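Local structure of putative glutathionylspermidine synthase (Methylobacillus flagellatus, 3N6X) at residues 115-118 with 119-123; 275-279 with 280-284. The protein is of unproven function but, as a circularly permuted ATP-grasp protein, is probably a ligase that uses ATP to form a carbon-nitrogen bond, perhaps in glutathionylspermidine synthesis. All coordinates share one frame; numbering follows the deposited sequence.

From the N terminus, the chain leaves helix 110-113 and enters contact 1, where residues 115-118 run into the 3-10 segment 119-123. This local turn lies on the long connection to strand 144-151. Contact 2 comes later, where residues 275-279 carry the chain off the end of strand 268-275 and residues 280-284 turn it into the loop before helix 298-303. Each contact closes only a short turn. The two are in series along the chain and neither nest nor cross. The centres of contacts 1 and 2 are about 26 Å apart, their nearest atoms about 12 Å. Contact 1 packs against helix 110-113, whereas contact 2 follows the C-terminal end of an inner strand of its mixed sheet.

Contact 1 (115-118 with 119-123); sequences GIVP and SSILA
P118 carries the one side-chain ring of this contact, puckered rather than flat, and S120 meets it at a corner: OG of S120 lies 3.5 Å from CB of P118. The flat group here is the peptide that P118 forms with S119. Its carbonyl oxygen has I121 beside it, with CG2 of I121 3.3 Å from O of P118. The amide of the same residue turns to that oxygen as well, in a weak hydrogen bond, I121 N to P118 O, that is long at 3.4 Å but nearly straight at 167°. Two firmer bonds repeat the three-residue spacing, L122 N to S119 O at 3.1 Å and A123 N to S120 O at 2.9 Å. The series defines a 3-10 segment whose first turn starts from the carbonyl of P118.

The apolar part is made by V117 and I121, whose side chains cross obliquely. CG1 of V117 stands anti to the backbone N (chi1 171°), which sends it forward along the chain to CD1 of I121, 3.7 Å away. Both residues are buried, while S119 and S120 are exposed, so the turn has an inner and an outer side.

On the inner side V117 packs on I111, with which it also shares a backbone hydrogen bond, and I121 on I112, both of helix 110-113. Y326 touches V117 and P118 just ahead of helix 327-335, on which I116 rests.

Contact 2 (275-279 with 280-284); sequences RRIDD and DFIDP
F281 and I282 fold back onto D278 and D279 through their backbone amides. F281 N meets D278 O at 2.9 Å (158°), and I282 N meets D279 O at 3.2 Å (174°). CG1 of I282, set between its backbone N and carbonyl carbon (chi1 64°), comes within 3.2 Å of D279 O. CG2 of I277 packs on CB of F281 at 3.6 Å and on CG2 of I282 at 4.0 Å. With only an alanine at I282, a gap is likely to open beside the D279 carbonyl and I277 CG2 to lose apolar cover.

The buried guanidinium of R275 is gripped from several sides: NH1 gives a hydrogen bond to I277 O at 2.9 Å, while N311 O takes NE and A312 O takes NH2. D279 OD1 sits over one face, 3.2 Å from NH2 of R275, a pairing of charges without a directed N-H. OD2 of D279 accepts from G314 N, and D280 OD1 bridges to R128. The 278-281 and 279-282 bonds define two overlapping beta turns, the second near type I, which turn the chain away after strand 268-275 of a mixed sheet.

Contact 1 (115-118 with 119-123)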
loop_
_atom_site.group_PDB
_atom_site.type_symbol
_atom_site.label_atom_id
_atom_site.label_comp_id
_atom_site.label_asym_id
_atom_site.label_seq_id
_atom_site.Cartn_x
_atom_site.Cartn_y
_atom_site.Cartn_z
ATOM N N GLY A 115 -3.141 -25.845 -14.397
ATOM C CA GLY A 115 -1.948 -26.268 -13.664
ATOM C C GLY A 115 -0.984 -25.155 -13.281
ATOM O O GLY A 115 0.046 -25.424 -12.648
ATOM N N ILE A 116 -1.321 -23.890 -13.621
ATOM C CA ILE A 116 -0.463 -22.724 -13.350
ATOM C C ILE A 116 -0.386 -22.367 -11.854
ATOM O O ILE A 116 0.712 -22.146 -11.325
ATOM C CB ILE A 116 -0.822 -21.532 -14.275
ATOM C CG1 ILE A 116 -0.430 -21.858 -15.730
ATOM C CG2 ILE A 116 -0.150 -20.233 -13.801
ATOM C CD1 ILE A 116 -1.381 -21.414 -16.724
ATOM N N VAL A 117 -1.528 -22.355 -11.170
ATOM C CA VAL A 117 -1.555 -22.144 -9.724
ATOM C C VAL A 117 -1.946 -23.467 -9.078
ATOM O O VAL A 117 -2.943 -24.062 -9.478
ATOM C CB VAL A 117 -2.496 -20.970 -9.293
ATOM C CG1 VAL A 117 -2.662 -20.921 -7.774
ATOM C CG2 VAL A 117 -1.978 -19.631 -9.818
ATOM N N PRO A 118 -1.123 -24.000 -8.146
ATOM C CA PRO A 118 -1.468 -25.288 -7.501
ATOM C C PRO A 118 -2.788 -25.237 -6.747
ATOM O O PRO A 118 -3.191 -24.168 -6.282
ATOM C CB PRO A 118 -0.308 -25.516 -6.519
ATOM C CG PRO A 118 0.782 -24.641 -6.982
ATOM C CD PRO A 118 0.133 -23.451 -7.606
ATOM N N SER A 119 -3.423 -26.405 -6.554
ATOM C CA SER A 119 -4.682 -26.507 -5.800
ATOM C C SER A 119 -4.458 -26.287 -4.296
ATOM O O SER A 119 -5.416 -26.090 -3.567
ATOM C CB SER A 119 -5.355 -27.858 -6.046
ATOM O OG SER A 119 -4.771 -28.884 -5.256
ATOM N N SER A 120 -3.186 -26.282 -3.841
ATOM C CA SER A 120 -2.856 -26.048 -2.429
ATOM C C SER A 120 -3.273 -24.652 -1.970
ATOM O O SER A 120 -3.474 -24.438 -0.773
ATOM C CB SER A 120 -1.372 -26.279 -2.170
ATOM O OG SER A 120 -0.559 -25.528 -3.054
ATOM N N ILE A 121 -3.481 -23.718 -2.933
ATOM C CA ILE A 121 -3.977 -22.362 -2.651
ATOM C C ILE A 121 -5.329 -22.419 -1.899
ATOM O O ILE A 121 -5.646 -21.517 -1.131
ATOM C CB ILE A 121 -4.062 -21.505 -3.967
ATOM C CG1 ILE A 121 -4.154 -20.012 -3.656
ATOM C CG2 ILE A 121 -5.222 -21.957 -4.884
ATOM C CD1 ILE A 121 -3.434 -19.172 -4.592
ATOM N N LEU A 122 -6.101 -23.492 -2.115
ATOM C CA LEU A 122 -7.410 -23.690 -1.485
ATOM C C LEU A 122 -7.294 -24.063 0.007
ATOM O O LEU A 122 -8.306 -24.101 0.705
ATOM C CB LEU A 122 -8.237 -24.730 -2.267
ATOM C CG LEU A 122 -8.417 -24.451 -3.763
ATOM C CD1 LEU A 122 -9.253 -25.534 -4.423
ATOM C CD2 LEU A 122 -9.049 -23.090 -4.001
ATOM N N ALA A 123 -6.052 -24.314 0.493
ATOM C CA ALA A 123 -5.780 -24.575 1.916
ATOM C C ALA A 123 -5.569 -23.247 2.658
ATOM O O ALA A 123 -5.559 -23.223 3.889
ATOM C CB ALA A 123 -4.544 -25.463 2.068
#

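Contact 2 (275-279 with 280-284)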
loop_
_atom_site.group_PDB
_atom_site.type_symbol
_atom_site.label_atom_id
_atom_site.label_comp_id
_atom_site.label_asym_id
_atom_site.label_seq_id
_atom_site.Cartn_x
_atom_site.Cartn_y
_atom_site.Cartn_z
ATOM N N ARG A 275 -15.410 -0.723 3.467
ATOM C CA ARG A 275 -15.057 -1.368 4.735
ATOM C C ARG A 275 -13.604 -1.191 5.129
ATOM O O ARG A 275 -12.700 -1.492 4.343
ATOM C CB ARG A 275 -15.501 -2.864 4.788
ATOM C CG ARG A 275 -14.881 -3.763 3.734
ATOM C CD ARG A 275 -14.422 -5.089 4.311
ATOM N NE ARG A 275 -13.729 -5.899 3.305
ATOM C CZ ARG A 275 -12.447 -6.255 3.387
ATOM N NH1 ARG A 275 -11.724 -5.918 4.448
ATOM N NH2 ARG A 275 -11.887 -6.972 2.417
ATOM N N ARG A 276 -13.376 -0.675 6.340
ATOM C CA ARG A 276 -12.029 -0.554 6.881
ATOM C C ARG A 276 -11.892 -1.484 8.093
ATOM O O ARG A 276 -11.154 -1.206 9.037
ATOM C CB ARG A 276 -11.665 0.917 7.187
ATOM C CG ARG A 276 -11.522 1.798 5.919
ATOM C CD ARG A 276 -10.347 1.396 5.010
ATOM N NE ARG A 276 -9.050 1.591 5.669
ATOM C CZ ARG A 276 -8.289 2.667 5.514
ATOM N NH1 ARG A 276 -8.656 3.633 4.680
ATOM N NH2 ARG A 276 -7.151 2.784 6.184
ATOM N N ILE A 277 -12.619 -2.596 8.041
ATOM C CA ILE A 277 -12.608 -3.662 9.044
ATOM C C ILE A 277 -12.204 -4.959 8.323
ATOM O O ILE A 277 -12.570 -5.136 7.163
ATOM C CB ILE A 277 -14.024 -3.789 9.702
ATOM C CG1 ILE A 277 -14.396 -2.505 10.474
ATOM C CG2 ILE A 277 -14.113 -5.006 10.595
ATOM C CD1 ILE A 277 -15.673 -2.563 11.241
ATOM N N ASP A 278 -11.450 -5.859 8.995
ATOM C CA ASP A 278 -11.067 -7.145 8.393
ATOM C C ASP A 278 -12.283 -8.028 8.194
ATOM O O ASP A 278 -13.227 -7.954 8.987
ATOM C CB ASP A 278 -10.046 -7.870 9.276
ATOM C CG ASP A 278 -8.657 -7.263 9.258
ATOM O OD1 ASP A 278 -8.188 -6.873 8.153
ATOM O OD2 ASP A 278 -8.005 -7.248 10.326
ATOM N N ASP A 279 -12.260 -8.889 7.143
ATOM C CA ASP A 279 -13.322 -9.874 6.841
ATOM C C ASP A 279 -13.828 -10.549 8.088
ATOM O O ASP A 279 -15.025 -10.645 8.294
ATOM C CB ASP A 279 -12.778 -10.981 5.903
ATOM C CG ASP A 279 -12.614 -10.570 4.474
ATOM O OD1 ASP A 279 -13.043 -9.452 4.127
ATOM O OD2 ASP A 279 -12.086 -11.379 3.686
ATOM N N ASP A 280 -12.905 -11.085 8.883
ATOM C CA ASP A 280 -13.180 -11.853 10.092
ATOM C C ASP A 280 -14.128 -11.170 11.056
ATOM O O ASP A 280 -14.784 -11.852 11.836
ATOM C CB ASP A 280 -11.860 -12.154 10.817
ATOM C CG ASP A 280 -11.186 -13.409 10.359
ATOM O OD1 ASP A 280 -11.900 -14.346 9.945
ATOM O OD2 ASP A 280 -9.944 -13.494 10.486
ATOM N N PHE A 281 -14.157 -9.830 11.053
ATOM C CA PHE A 281 -14.913 -9.046 12.034
ATOM C C PHE A 281 -16.200 -8.394 11.519
ATOM O O PHE A 281 -16.868 -7.714 12.297
ATOM C CB PHE A 281 -14.004 -7.976 12.642
ATOM C CG PHE A 281 -12.974 -8.514 13.600
ATOM C CD1 PHE A 281 -11.766 -9.020 13.137
ATOM C CD2 PHE A 281 -13.194 -8.478 14.975
ATOM C CE1 PHE A 281 -10.808 -9.507 14.026
ATOM C CE2 PHE A 281 -12.238 -8.968 15.862
ATOM C CZ PHE A 281 -11.053 -9.487 15.383
ATOM N N ILE A 282 -16.553 -8.583 10.232
ATOM C CA ILE A 282 -17.702 -7.884 9.636
ATOM C C ILE A 282 -19.082 -8.454 9.954
ATOM O O ILE A 282 -20.070 -7.741 9.785
ATOM C CB ILE A 282 -17.541 -7.621 8.109
ATOM C CG1 ILE A 282 -17.483 -8.922 7.300
ATOM C CG2 ILE A 282 -16.377 -6.684 7.805
ATOM C CD1 ILE A 282 -18.477 -8.989 6.220
ATOM N N ASP A 283 -19.176 -9.749 10.272
ATOM C CA ASP A 283 -20.482 -10.382 10.462
ATOM C C ASP A 283 -20.398 -11.541 11.465
ATOM O O ASP A 283 -19.953 -12.646 11.110
ATOM C CB ASP A 283 -21.072 -10.847 9.094
ATOM C CG ASP A 283 -22.473 -11.459 9.152
ATOM O OD1 ASP A 283 -23.046 -11.536 10.263
ATOM O OD2 ASP A 283 -22.983 -11.884 8.083
ATOM N N PRO A 284 -20.888 -11.315 12.716
ATOM C CA PRO A 284 -20.812 -12.378 13.735
ATOM C C PRO A 284 -21.663 -13.625 13.451
ATOM O O PRO A 284 -21.445 -14.644 14.076
ATOM C CB PRO A 284 -21.209 -11.669 15.035
ATOM C CG PRO A 284 -21.900 -10.443 14.628
ATOM C CD PRO A 284 -21.415 -10.053 13.278
#